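Local coordinates for glycerate dehydrogenase related protein (Thermoplasma acidophilum, PDB 3GVX), which is a D-isomer specific 2-hydroxyacid dehydrogenase that probably reduces glyoxylate or hydroxypyruvate with NADH or NADPH, at residues 4-9 against 43-48; 11-16 against 26-31; 88-93 against 144-149; 116-121 against 174-179; 220-223 against 228-231. One frame throughout, in Å; residues are numbered along the deposited sequence.

Contact 1: residues 4-9 against 43-48; sequences YVNFPA and RYVLGK
Asn6 meets Arg43 and Val45 at the surface of the flavodoxin-like domain, a five-stranded parallel sheet in which strand 3-5 lies between strands 26-28 and 37-40. Asn6 comes just after its strand, and residues 43-48 belong to the irregular connection from strand 37-40 to strand 52-55. The polar part of the contact converges on Arg43 O. Asn6 ND2 donates to Arg43 O at 2.8 Å, with an N-H...O angle of 145°. The acceptor lies close to the plane of the amide, whereas ND2 stands 54° out of the carbonyl plane of Arg43 and so approaches from above it. Water 1 donates a second bond to Arg43 O at 2.9 Å and another to Asn6 O at 3.1 Å, bridging the two backbones beside the direct link. The amide reaches across because CG of Asn6 is turned anti to the backbone N (chi1 -167°), and the bond to the carbonyl probably restrains its rotation. Van der Waals contact is slight. The Val45 side chain crosses that of Asn6 at about a right angle and presents one methyl to the amide, while also resting on Tyr32. Gln38 of strand 37-40 lies against Asn6, and its OE1 accepts a weak hydrogen bond from Val45 N. The methyl CG2 of Val45 lies 3.7 Å from ND2 and 4.1 Å from OD1 of Asn6.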
# COMPACT_ATOMS: atom_id res chain seq x y z
N TYR B 4 -26.43 -21.21 13.19
CA TYR B 4 -26.66 -21.01 14.59
C TYR B 4 -25.40 -20.47 15.21
O TYR B 4 -24.33 -21.08 15.11
CB TYR B 4 -27.09 -22.32 15.26
CG TYR B 4 -27.25 -22.18 16.75
CD1 TYR B 4 -28.19 -21.31 17.30
CD2 TYR B 4 -26.45 -22.90 17.61
CE1 TYR B 4 -28.32 -21.16 18.69
CE2 TYR B 4 -26.56 -22.77 18.99
CZ TYR B 4 -27.50 -21.91 19.53
OH TYR B 4 -27.61 -21.81 20.90
N VAL B 5 -25.54 -19.29 15.80
CA VAL B 5 -24.44 -18.61 16.45
C VAL B 5 -24.50 -19.01 17.90
O VAL B 5 -25.34 -18.55 18.67
CB VAL B 5 -24.54 -17.09 16.28
CG1 VAL B 5 -23.37 -16.40 17.00
CG2 VAL B 5 -24.54 -16.74 14.79
N ASN B 6 -23.58 -19.91 18.24
CA ASN B 6 -23.51 -20.49 19.56
C ASN B 6 -22.80 -19.70 20.63
O ASN B 6 -22.01 -20.23 21.42
CB ASN B 6 -22.90 -21.89 19.47
CG ASN B 6 -23.08 -22.66 20.74
OD1 ASN B 6 -24.11 -22.54 21.42
ND2 ASN B 6 -22.09 -23.48 21.08
N PHE B 7 -23.09 -18.41 20.66
CA PHE B 7 -22.54 -17.54 21.67
C PHE B 7 -23.33 -16.25 21.69
O PHE B 7 -24.04 -15.92 20.73
CB PHE B 7 -21.04 -17.27 21.47
CG PHE B 7 -20.66 -16.82 20.09
CD1 PHE B 7 -20.21 -17.74 19.14
CD2 PHE B 7 -20.73 -15.48 19.73
CE1 PHE B 7 -19.84 -17.33 17.86
CE2 PHE B 7 -20.36 -15.06 18.44
CZ PHE B 7 -19.91 -16.00 17.51
N PRO B 8 -23.25 -15.51 22.80
CA PRO B 8 -23.93 -14.24 23.02
C PRO B 8 -23.38 -13.23 22.01
O PRO B 8 -22.17 -13.04 21.90
CB PRO B 8 -23.56 -13.89 24.46
CG PRO B 8 -23.27 -15.25 25.07
CD PRO B 8 -22.49 -15.90 24.00
N ALA B 9 -24.27 -12.62 21.24
CA ALA B 9 -23.84 -11.66 20.24
C ALA B 9 -24.72 -10.42 20.30
O ALA B 9 -25.92 -10.52 20.52
CB ALA B 9 -23.91 -12.30 18.86
N ARG B 43 -17.09 -23.73 21.99
CA ARG B 43 -17.86 -24.95 21.97
C ARG B 43 -18.86 -25.05 20.85
O ARG B 43 -19.46 -24.07 20.43
CB ARG B 43 -18.59 -25.14 23.30
CG ARG B 43 -17.69 -25.55 24.45
CD ARG B 43 -18.50 -25.70 25.74
NE ARG B 43 -19.15 -24.44 26.11
CZ ARG B 43 -18.52 -23.38 26.61
NH1 ARG B 43 -17.21 -23.42 26.81
NH2 ARG B 43 -19.21 -22.28 26.90
N TYR B 44 -19.01 -26.27 20.36
CA TYR B 44 -19.96 -26.53 19.31
C TYR B 44 -20.99 -27.44 19.97
O TYR B 44 -20.78 -27.94 21.08
CB TYR B 44 -19.27 -27.22 18.11
CG TYR B 44 -18.47 -28.48 18.43
CD1 TYR B 44 -19.11 -29.70 18.64
CD2 TYR B 44 -17.08 -28.45 18.53
CE1 TYR B 44 -18.39 -30.87 18.94
CE2 TYR B 44 -16.35 -29.62 18.83
CZ TYR B 44 -17.01 -30.82 19.03
OH TYR B 44 -16.30 -31.97 19.31
N VAL B 45 -22.11 -27.61 19.30
CA VAL B 45 -23.18 -28.45 19.79
C VAL B 45 -23.59 -29.32 18.62
O VAL B 45 -24.10 -28.82 17.63
CB VAL B 45 -24.38 -27.59 20.25
CG1 VAL B 45 -25.58 -28.50 20.61
CG2 VAL B 45 -23.97 -26.68 21.43
N LEU B 46 -23.37 -30.62 18.73
CA LEU B 46 -23.71 -31.51 17.63
C LEU B 46 -25.20 -31.67 17.44
O LEU B 46 -25.97 -31.76 18.38
CB LEU B 46 -23.07 -32.89 17.80
CG LEU B 46 -21.55 -32.93 17.80
CD1 LEU B 46 -21.14 -34.40 17.89
CD2 LEU B 46 -20.95 -32.23 16.57
N GLY B 47 -25.58 -31.70 16.17
CA GLY B 47 -26.97 -31.87 15.83
C GLY B 47 -27.10 -32.96 14.81
O GLY B 47 -26.17 -33.73 14.54
N LYS B 48 -28.27 -33.01 14.21
CA LYS B 48 -28.55 -34.00 13.20
C LYS B 48 -28.34 -33.42 11.82
O LYS B 48 -28.15 -34.16 10.86
CB LYS B 48 -29.99 -34.46 13.32
CG LYS B 48 -30.18 -35.57 14.28
CD LYS B 48 -31.64 -35.84 14.43
CE LYS B 48 -31.85 -37.19 15.06
NZ LYS B 48 -32.96 -37.08 16.01
O HOH W 1 -19.12 -21.28 21.09

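Contact 2: residues 11-16 against 26-31; sequences GHVREI and LHWYPD
Arg14 of helix 11-20 lays its side chain along the indole of Trp28, running opposite in direction to the tryptophan side chain. From CB, which stands back, the chain drops onto the ring: Arg14 CG is 3.5 Å from the centroid of the six-membered ring of Trp28 and 15° off its normal, a CH-pi contact over the face. A bend at chi2 (130°) then carries the arginine along the indole toward the strand backbone. NE comes over the ring fusion, 3.8 Å from Trp28 CD2. The guanidinium stacks almost flat, its plane 17° from that of the indole; CZ is 4.3 Å from the five-membered ring centroid, an off-centre cation-pi contact. NH2 overshoots the ring and ends 3.4 Å from Trp28 CB. Val13 CG1 adds a loose touch at the edge of the indole, 4.5 Å from Trp28 CZ3, while Val13 also packs on Ile269 and Phe273 of helix 266-279. Helix and edge strand are thus clasped within a beta-alpha-beta crossover, strand 3-5, helix 11-20 and strand 26-28.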
# COMPACT_ATOMS: atom_id res chain seq x y z
N GLY B 11 -26.18 -6.50 18.83
CA GLY B 11 -26.82 -5.96 17.65
C GLY B 11 -25.81 -5.65 16.56
O GLY B 11 -26.14 -5.74 15.38
N HIS B 12 -24.60 -5.27 16.95
CA HIS B 12 -23.56 -4.98 15.96
C HIS B 12 -23.26 -6.27 15.21
O HIS B 12 -23.33 -6.34 13.98
CB HIS B 12 -22.29 -4.47 16.64
CG HIS B 12 -21.33 -3.82 15.70
ND1 HIS B 12 -20.13 -3.29 16.10
CD2 HIS B 12 -21.42 -3.58 14.37
CE1 HIS B 12 -19.51 -2.75 15.06
NE2 HIS B 12 -20.27 -2.92 14.00
N VAL B 13 -22.91 -7.29 15.98
CA VAL B 13 -22.61 -8.59 15.44
C VAL B 13 -23.81 -9.03 14.61
O VAL B 13 -23.68 -9.42 13.46
CB VAL B 13 -22.31 -9.58 16.58
CG1 VAL B 13 -21.96 -10.95 16.03
CG2 VAL B 13 -21.20 -9.01 17.49
N ARG B 14 -25.00 -8.90 15.19
CA ARG B 14 -26.21 -9.29 14.48
C ARG B 14 -26.42 -8.59 13.15
O ARG B 14 -26.79 -9.24 12.18
CB ARG B 14 -27.42 -9.08 15.38
CG ARG B 14 -27.89 -10.33 16.07
CD ARG B 14 -28.07 -10.12 17.54
NE ARG B 14 -29.05 -11.07 18.05
CZ ARG B 14 -28.99 -11.66 19.23
NH1 ARG B 14 -27.98 -11.43 20.04
NH2 ARG B 14 -29.95 -12.50 19.59
N GLU B 15 -26.19 -7.28 13.08
CA GLU B 15 -26.38 -6.59 11.81
C GLU B 15 -25.45 -7.14 10.75
O GLU B 15 -25.87 -7.48 9.66
CB GLU B 15 -26.15 -5.07 11.92
CG GLU B 15 -26.63 -4.36 10.64
CD GLU B 15 -26.26 -2.88 10.54
OE1 GLU B 15 -26.64 -2.25 9.53
OE2 GLU B 15 -25.59 -2.35 11.46
N ILE B 16 -24.16 -7.19 11.09
CA ILE B 16 -23.14 -7.73 10.20
C ILE B 16 -23.63 -9.06 9.67
O ILE B 16 -23.61 -9.32 8.46
CB ILE B 16 -21.83 -7.99 10.96
CG1 ILE B 16 -21.30 -6.69 11.55
CG2 ILE B 16 -20.83 -8.69 10.05
CD1 ILE B 16 -19.95 -6.80 12.22
N LEU B 26 -31.20 -17.27 10.45
CA LEU B 26 -30.27 -17.20 11.56
C LEU B 26 -30.91 -17.50 12.88
O LEU B 26 -32.08 -17.19 13.12
CB LEU B 26 -29.64 -15.81 11.63
CG LEU B 26 -29.01 -15.46 10.30
CD1 LEU B 26 -29.14 -13.96 10.07
CD2 LEU B 26 -27.57 -16.00 10.26
N HIS B 27 -30.13 -18.13 13.73
CA HIS B 27 -30.58 -18.46 15.05
C HIS B 27 -29.52 -18.01 15.99
O HIS B 27 -28.32 -18.10 15.72
CB HIS B 27 -30.83 -19.95 15.16
CG HIS B 27 -31.87 -20.44 14.22
ND1 HIS B 27 -33.20 -20.57 14.56
CD2 HIS B 27 -31.79 -20.77 12.91
CE1 HIS B 27 -33.89 -20.95 13.50
NE2 HIS B 27 -33.06 -21.08 12.49
N TRP B 28 -29.97 -17.50 17.12
CA TRP B 28 -29.08 -16.99 18.10
C TRP B 28 -29.20 -17.63 19.43
O TRP B 28 -30.27 -17.96 19.93
CB TRP B 28 -29.22 -15.48 18.23
CG TRP B 28 -29.06 -14.81 16.93
CD1 TRP B 28 -30.02 -14.66 15.98
CD2 TRP B 28 -27.86 -14.26 16.39
NE1 TRP B 28 -29.50 -14.04 14.88
CE2 TRP B 28 -28.17 -13.78 15.10
CE3 TRP B 28 -26.55 -14.11 16.87
CZ2 TRP B 28 -27.23 -13.17 14.28
CZ3 TRP B 28 -25.61 -13.51 16.05
CH2 TRP B 28 -25.96 -13.04 14.77
N TYR B 29 -28.03 -17.78 20.00
CA TYR B 29 -27.86 -18.34 21.29
C TYR B 29 -28.57 -17.42 22.29
O TYR B 29 -28.52 -16.20 22.14
CB TYR B 29 -26.38 -18.40 21.56
CG TYR B 29 -26.09 -18.77 22.97
CD1 TYR B 29 -26.06 -20.09 23.36
CD2 TYR B 29 -25.86 -17.79 23.91
CE1 TYR B 29 -25.82 -20.44 24.68
CE2 TYR B 29 -25.62 -18.11 25.24
CZ TYR B 29 -25.59 -19.44 25.62
OH TYR B 29 -25.31 -19.78 26.92
N PRO B 30 -29.22 -17.98 23.32
CA PRO B 30 -29.31 -19.41 23.61
C PRO B 30 -30.54 -20.13 23.06
O PRO B 30 -31.02 -21.09 23.64
CB PRO B 30 -29.27 -19.43 25.13
CG PRO B 30 -30.22 -18.29 25.45
CD PRO B 30 -29.90 -17.21 24.39
N ASP B 31 -31.07 -19.66 21.93
CA ASP B 31 -32.22 -20.33 21.34
C ASP B 31 -31.77 -21.30 20.28
O ASP B 31 -32.00 -21.15 19.08
CB ASP B 31 -33.21 -19.32 20.82
CG ASP B 31 -33.82 -18.54 21.94
OD1 ASP B 31 -34.48 -19.15 22.80
OD2 ASP B 31 -33.61 -17.32 21.99

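Contact 3: residues 88-93 against 144-149; sequences HAFALL and FGMRVI. With K (potassium ion), chain D.
A Met-aromatic contact between Met146 and Phe90, joined by Phe144, packs helix 79-97 on the part of the Rossmann-type domain where helix 132-143 gives way to strand 147-151. Phe144 stands at the end of that helix, and Gly145, with positive phi, closes it in a Schellman motif that turns the chain into the strand. The rings of Phe90 and Phe144 are nearly parallel, their planes 9° apart, but they have slid past each other in opposite directions: with centroids 5.2 Å apart they barely overlap, and only neighbouring rim atoms meet. Phe90 CE1 comes within 3.6 Å of Phe144 CD2. Phe90 also rests on Leu140 and Ala141 of helix 132-143, while Phe144 reaches Leu140 of the second subunit. Were Phe90 cut back to an alanine, a gap would probably open in this buried layer, and the Phe144 ring and the selenium of Met146 would lose their aromatic partner. Two residues earlier on the helix, His88 ND1 binds a potassium ion at 2.7 Å, with water 2, the carbonyls of Val256 and Ala257 and Thr117 OG1 of the second subunit, so the same helix takes part in the subunit interface. Met146, present as selenomethionine, bends at chi3 (75°), and its SE lies at the edge of the Phe90 ring, near the ring plane and 4.0 Å from CE1.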
# COMPACT_ATOMS: atom_id res chain seq x y z
N HIS B 88 1.04 -4.01 7.41
CA HIS B 88 2.13 -3.47 8.20
C HIS B 88 3.43 -3.55 7.42
O HIS B 88 4.29 -2.68 7.56
CB HIS B 88 2.32 -4.23 9.51
CG HIS B 88 3.26 -3.55 10.45
ND1 HIS B 88 2.87 -2.54 11.29
CD2 HIS B 88 4.60 -3.68 10.62
CE1 HIS B 88 3.92 -2.08 11.94
NE2 HIS B 88 4.98 -2.76 11.55
N ALA B 89 3.57 -4.58 6.60
CA ALA B 89 4.76 -4.76 5.78
C ALA B 89 4.84 -3.68 4.71
O ALA B 89 5.91 -3.13 4.45
CB ALA B 89 4.77 -6.16 5.15
N PHE B 90 3.72 -3.35 4.10
CA PHE B 90 3.78 -2.31 3.09
C PHE B 90 4.02 -0.95 3.74
O PHE B 90 4.64 -0.08 3.14
CB PHE B 90 2.54 -2.34 2.19
CG PHE B 90 2.72 -3.20 0.96
CD1 PHE B 90 3.27 -2.68 -0.20
CD2 PHE B 90 2.44 -4.56 1.00
CE1 PHE B 90 3.55 -3.50 -1.30
CE2 PHE B 90 2.73 -5.37 -0.09
CZ PHE B 90 3.28 -4.85 -1.24
N ALA B 91 3.59 -0.80 4.99
CA ALA B 91 3.78 0.45 5.71
C ALA B 91 5.28 0.71 5.96
O ALA B 91 5.75 1.84 5.80
CB ALA B 91 3.01 0.43 7.03
N LEU B 92 6.01 -0.34 6.31
CA LEU B 92 7.46 -0.22 6.54
C LEU B 92 8.16 0.04 5.22
O LEU B 92 9.02 0.90 5.09
CB LEU B 92 8.01 -1.50 7.14
CG LEU B 92 7.55 -1.68 8.57
CD1 LEU B 92 7.79 -3.12 9.02
CD2 LEU B 92 8.25 -0.64 9.44
N LEU B 93 7.75 -0.77 4.26
CA LEU B 93 8.26 -0.73 2.90
C LEU B 93 8.19 0.68 2.31
O LEU B 93 9.20 1.21 1.83
CB LEU B 93 7.45 -1.68 2.05
CG LEU B 93 8.27 -2.49 1.05
CD1 LEU B 93 7.48 -3.75 0.70
CD2 LEU B 93 8.62 -1.64 -0.16
N PHE B 144 0.13 -2.94 -6.62
CA PHE B 144 1.11 -1.87 -6.73
C PHE B 144 1.91 -1.97 -8.03
O PHE B 144 2.77 -1.15 -8.30
CB PHE B 144 2.07 -1.86 -5.52
CG PHE B 144 1.56 -1.08 -4.35
CD1 PHE B 144 1.60 0.30 -4.36
CD2 PHE B 144 1.04 -1.71 -3.24
CE1 PHE B 144 1.12 1.02 -3.29
CE2 PHE B 144 0.55 -0.98 -2.17
CZ PHE B 144 0.60 0.39 -2.20
N GLY B 145 1.61 -3.00 -8.81
CA GLY B 145 2.31 -3.20 -10.06
C GLY B 145 3.66 -3.88 -9.92
O GLY B 145 4.47 -3.86 -10.82
N MSE B 146 3.91 -4.51 -8.78
CA MSE B 146 5.19 -5.17 -8.58
C MSE B 146 5.19 -6.54 -9.22
O MSE B 146 4.15 -7.11 -9.47
CB MSE B 146 5.47 -5.30 -7.08
CG MSE B 146 5.16 -4.04 -6.30
SE MSE B 146 5.76 -4.19 -4.59
CE MSE B 146 7.34 -3.99 -4.83
N ARG B 147 6.39 -7.06 -9.45
CA ARG B 147 6.58 -8.38 -10.01
C ARG B 147 6.86 -9.22 -8.76
O ARG B 147 7.54 -8.75 -7.84
CB ARG B 147 7.79 -8.36 -10.94
CG ARG B 147 8.20 -9.69 -11.52
CD ARG B 147 9.48 -9.51 -12.37
NE ARG B 147 9.80 -10.72 -13.13
CZ ARG B 147 8.98 -11.28 -14.00
NH1 ARG B 147 7.78 -10.74 -14.24
NH2 ARG B 147 9.34 -12.39 -14.63
N VAL B 148 6.36 -10.44 -8.70
CA VAL B 148 6.56 -11.25 -7.51
C VAL B 148 7.35 -12.54 -7.69
O VAL B 148 7.07 -13.35 -8.55
CB VAL B 148 5.21 -11.56 -6.83
CG1 VAL B 148 5.40 -12.51 -5.66
CG2 VAL B 148 4.57 -10.24 -6.35
N ILE B 149 8.37 -12.68 -6.86
CA ILE B 149 9.22 -13.85 -6.88
C ILE B 149 9.04 -14.54 -5.54
O ILE B 149 9.09 -13.91 -4.47
CB ILE B 149 10.68 -13.45 -7.12
CG1 ILE B 149 10.79 -12.84 -8.52
CG2 ILE B 149 11.61 -14.66 -6.95
CD1 ILE B 149 11.86 -11.82 -8.68
K K D . 0.42 -3.27 12.17
O HOH W 2 -1.22 -3.56 10.21

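Contact 4: residues 116-121 against 174-179; sequences PTTLLY and SDFVLI. With K (potassium ion), chain C.
Phe176, on a central strand of the parallel Rossmann-type sheet, points its ring at Leu120 and Thr118 in the loop that leads into strand 124-128. The leucine side chain crosses the phenylalanine at about a right angle. Its CD2 is centred on the far end of the ring, 3.6 Å from CZ and at nearly equal distances from the two flanking atoms, 3.9 Å to CE2 and 4.0 Å to CE1 of Phe176. The side chains of Thr118 and Phe176 point at each other from opposite directions, the threonine methyl lying at the ring edge, near its plane. With CG2 anti to the backbone N (OG1 at chi1 -65°), that methyl comes 4.1 Å from Phe176 CZ. Leu93 of helix 79-97 packs on both Leu120 and Phe176 and extends this apolar layer. A serine in place of Phe176 is likely to leave Leu120 CD2 and the Thr118 methyl facing a gap, with a hydroxyl buried among hydrocarbon. The loop also meets the second subunit, whose Glu87 accepts bonds from the backbone N of Leu120 and Tyr121, and whose His88 and Val256 share a potassium ion with Thr117. That ion lies 2.7 Å from Thr117 OG1 and 2.7 Å from water 3.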
# COMPACT_ATOMS: atom_id res chain seq x y z
N PRO B 116 14.78 12.62 -4.33
CA PRO B 116 14.05 11.54 -4.98
C PRO B 116 13.66 10.39 -4.06
O PRO B 116 14.28 10.17 -3.02
CB PRO B 116 14.99 11.10 -6.11
CG PRO B 116 16.35 11.49 -5.60
CD PRO B 116 16.08 12.84 -4.98
N THR B 117 12.60 9.71 -4.46
CA THR B 117 12.10 8.58 -3.72
C THR B 117 12.15 7.37 -4.59
O THR B 117 12.38 7.45 -5.79
CB THR B 117 10.66 8.81 -3.24
OG1 THR B 117 9.84 9.16 -4.36
CG2 THR B 117 10.60 9.92 -2.20
N THR B 118 11.93 6.23 -3.94
CA THR B 118 11.94 4.97 -4.61
C THR B 118 10.49 4.58 -4.87
O THR B 118 9.60 4.79 -4.07
CB THR B 118 12.61 3.90 -3.77
OG1 THR B 118 13.99 4.23 -3.61
CG2 THR B 118 12.49 2.54 -4.43
N LEU B 119 10.29 4.00 -6.02
CA LEU B 119 8.99 3.57 -6.44
C LEU B 119 8.89 2.07 -6.41
O LEU B 119 9.85 1.39 -6.74
CB LEU B 119 8.81 4.03 -7.84
CG LEU B 119 7.75 4.90 -8.42
CD1 LEU B 119 7.89 6.43 -8.16
CD2 LEU B 119 7.96 4.55 -9.85
N LEU B 120 7.71 1.57 -6.09
CA LEU B 120 7.52 0.14 -6.06
C LEU B 120 7.15 -0.37 -7.43
O LEU B 120 7.59 -1.44 -7.86
CB LEU B 120 6.42 -0.22 -5.07
CG LEU B 120 6.78 0.24 -3.66
CD1 LEU B 120 5.64 -0.12 -2.71
CD2 LEU B 120 8.11 -0.40 -3.25
N TYR B 121 6.36 0.42 -8.14
CA TYR B 121 5.91 0.05 -9.48
C TYR B 121 7.01 -0.49 -10.40
O TYR B 121 8.01 0.18 -10.65
CB TYR B 121 5.22 1.22 -10.16
CG TYR B 121 4.58 0.84 -11.47
CD1 TYR B 121 3.26 0.39 -11.52
CD2 TYR B 121 5.28 0.96 -12.67
CE1 TYR B 121 2.65 0.06 -12.74
CE2 TYR B 121 4.68 0.64 -13.89
CZ TYR B 121 3.37 0.19 -13.92
OH TYR B 121 2.76 -0.07 -15.12
N SER B 174 15.61 -10.09 -6.62
CA SER B 174 14.79 -9.15 -5.86
C SER B 174 15.36 -7.76 -5.54
O SER B 174 16.55 -7.58 -5.29
CB SER B 174 14.35 -9.81 -4.55
OG SER B 174 13.76 -11.06 -4.81
N ASP B 175 14.46 -6.77 -5.55
CA ASP B 175 14.81 -5.40 -5.18
C ASP B 175 14.36 -5.24 -3.74
O ASP B 175 14.90 -4.43 -2.98
CB ASP B 175 14.09 -4.40 -6.09
CG ASP B 175 14.48 -4.55 -7.54
OD1 ASP B 175 15.68 -4.50 -7.84
OD2 ASP B 175 13.60 -4.72 -8.39
N PHE B 176 13.36 -6.03 -3.39
CA PHE B 176 12.79 -6.03 -2.06
C PHE B 176 12.59 -7.48 -1.68
O PHE B 176 12.20 -8.30 -2.50
CB PHE B 176 11.43 -5.35 -2.05
CG PHE B 176 11.46 -3.92 -2.49
CD1 PHE B 176 11.62 -2.90 -1.56
CD2 PHE B 176 11.36 -3.59 -3.82
CE1 PHE B 176 11.68 -1.58 -1.97
CE2 PHE B 176 11.42 -2.27 -4.24
CZ PHE B 176 11.58 -1.26 -3.31
N VAL B 177 12.88 -7.80 -0.43
CA VAL B 177 12.70 -9.14 0.04
C VAL B 177 11.92 -9.12 1.31
O VAL B 177 12.25 -8.41 2.26
CB VAL B 177 14.02 -9.86 0.31
CG1 VAL B 177 13.75 -11.10 1.18
CG2 VAL B 177 14.70 -10.23 -1.01
N LEU B 178 10.85 -9.90 1.32
CA LEU B 178 10.03 -9.99 2.50
C LEU B 178 10.20 -11.36 3.14
O LEU B 178 10.10 -12.39 2.48
CB LEU B 178 8.56 -9.78 2.17
CG LEU B 178 7.80 -9.90 3.49
CD1 LEU B 178 7.38 -8.52 3.98
CD2 LEU B 178 6.63 -10.86 3.28
N ILE B 179 10.46 -11.37 4.44
CA ILE B 179 10.62 -12.63 5.11
C ILE B 179 9.34 -12.94 5.87
O ILE B 179 8.96 -12.23 6.78
CB ILE B 179 11.79 -12.62 6.08
CG1 ILE B 179 13.06 -12.24 5.31
CG2 ILE B 179 11.92 -14.00 6.73
CD1 ILE B 179 14.19 -11.79 6.18
K K C . 7.43 10.17 -3.58
O HOH W 3 6.17 8.18 -4.85

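Contact 5: residues 220-223 against 228-231; sequences IGFL and DVWY
Just ahead of Val229, which packs on Phe222 and Leu223, the carboxylate atom OD2 of Asp228 is gripped twice: by a salt bridge from Arg226 NH1 and a hydrogen bond from Asn202 N. These bonds tie down the turn between helix 216-225 and strand 230-233, and what follows across the contact is apolar. The Phe222 ring, with CG anti to the backbone N (chi1 -173°), reaches toward segment 228-231 and crosses Val229 at about a right angle. One rim atom does the touching: Phe222 CE2 lies 3.8 Å from Val229 CG2 and 4.1 Å from Val229 CG1. Leu223 divides its two methyls between Val229 and Tyr231, which flank Trp230 in the chain. CD2 reaches the valine, 4.2 Å from Val229 CG1, and closes on its backbone, 3.3 Å from Val229 O. CD1 lies 3.9 Å from Tyr231 CB. The leucine thus touches only the root of the tyrosine side chain, whose ring leads away and whose OH is bonded to Asn207 ND2 on strand 204-207. Such packing of a helix on the strand that follows it is typical of a beta-alpha-beta unit, here strand 204-207, helix 216-225 and strand 230-233 of the Rossmann-type domain.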
# COMPACT_ATOMS: atom_id res chain seq x y z
N ILE B 220 23.66 -7.42 11.35
CA ILE B 220 24.24 -6.19 11.87
C ILE B 220 25.59 -5.91 11.24
O ILE B 220 25.98 -4.75 11.09
CB ILE B 220 24.41 -6.26 13.40
CG1 ILE B 220 23.02 -6.22 14.04
CG2 ILE B 220 25.35 -5.17 13.87
CD1 ILE B 220 22.96 -5.63 15.41
N GLY B 221 26.29 -6.96 10.86
CA GLY B 221 27.58 -6.80 10.24
C GLY B 221 27.44 -6.40 8.80
O GLY B 221 28.18 -5.57 8.29
N PHE B 222 26.44 -6.99 8.15
CA PHE B 222 26.17 -6.71 6.75
C PHE B 222 25.64 -5.29 6.52
O PHE B 222 25.86 -4.71 5.46
CB PHE B 222 25.19 -7.74 6.20
CG PHE B 222 24.97 -7.64 4.73
CD1 PHE B 222 25.93 -8.10 3.84
CD2 PHE B 222 23.81 -7.09 4.23
CE1 PHE B 222 25.73 -7.99 2.47
CE2 PHE B 222 23.60 -6.98 2.86
CZ PHE B 222 24.56 -7.43 1.98
N LEU B 223 24.97 -4.73 7.52
CA LEU B 223 24.42 -3.38 7.40
C LEU B 223 25.49 -2.31 7.46
O LEU B 223 25.32 -1.21 6.96
CB LEU B 223 23.36 -3.15 8.48
CG LEU B 223 22.10 -3.98 8.19
CD1 LEU B 223 21.10 -3.83 9.33
CD2 LEU B 223 21.50 -3.53 6.86
N ASP B 228 23.88 0.49 1.77
CA ASP B 228 22.76 0.83 0.88
C ASP B 228 21.58 -0.07 1.21
O ASP B 228 20.44 0.21 0.83
CB ASP B 228 23.16 0.62 -0.57
CG ASP B 228 23.73 -0.76 -0.80
OD1 ASP B 228 24.69 -1.12 -0.10
OD2 ASP B 228 23.22 -1.50 -1.67
N VAL B 229 21.86 -1.16 1.91
CA VAL B 229 20.83 -2.11 2.28
C VAL B 229 20.14 -1.73 3.57
O VAL B 229 20.78 -1.30 4.54
CB VAL B 229 21.43 -3.54 2.43
CG1 VAL B 229 20.35 -4.51 2.91
CG2 VAL B 229 22.01 -3.99 1.09
N TRP B 230 18.83 -1.85 3.58
CA TRP B 230 18.06 -1.52 4.75
C TRP B 230 17.38 -2.75 5.28
O TRP B 230 17.10 -3.69 4.55
CB TRP B 230 17.03 -0.42 4.47
CG TRP B 230 17.62 0.93 4.51
CD1 TRP B 230 18.63 1.39 3.72
CD2 TRP B 230 17.29 2.00 5.40
NE1 TRP B 230 18.95 2.68 4.06
CE2 TRP B 230 18.13 3.08 5.08
CE3 TRP B 230 16.34 2.15 6.42
CZ2 TRP B 230 18.07 4.31 5.76
CZ3 TRP B 230 16.28 3.38 7.10
CH2 TRP B 230 17.14 4.44 6.75
N TYR B 231 17.13 -2.73 6.57
CA TYR B 231 16.48 -3.84 7.21
C TYR B 231 15.30 -3.29 7.98
O TYR B 231 15.47 -2.55 8.94
CB TYR B 231 17.45 -4.54 8.16
CG TYR B 231 16.87 -5.74 8.86
CD1 TYR B 231 16.37 -6.81 8.13
CD2 TYR B 231 16.84 -5.82 10.25
CE1 TYR B 231 15.84 -7.93 8.77
CE2 TYR B 231 16.32 -6.93 10.91
CZ TYR B 231 15.83 -7.99 10.17
OH TYR B 231 15.34 -9.11 10.81

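In the fold
Contacts 1 and 2 lie at the surface of the five-stranded domain and touch each other, with strands 3-5 and 26-28 adjacent in one sheet. Contacts 3, 4 and 5 are buried and reach the seven-stranded sheet, on the far side of the chain's centre; contacts 1 and 5 have centres about 52 Å apart. The chemistry follows the place: an amide, a water and a stacked guanidinium outside, aromatic rings and methyls inside. Contacts 3 and 4 form one layer, joined where Leu93 CD2 comes 3.4 Å from Leu120 CD2, and both reach the second subunit. Contact 5 stands apart from that interface and, like contact 2, packs a helix on its following strand.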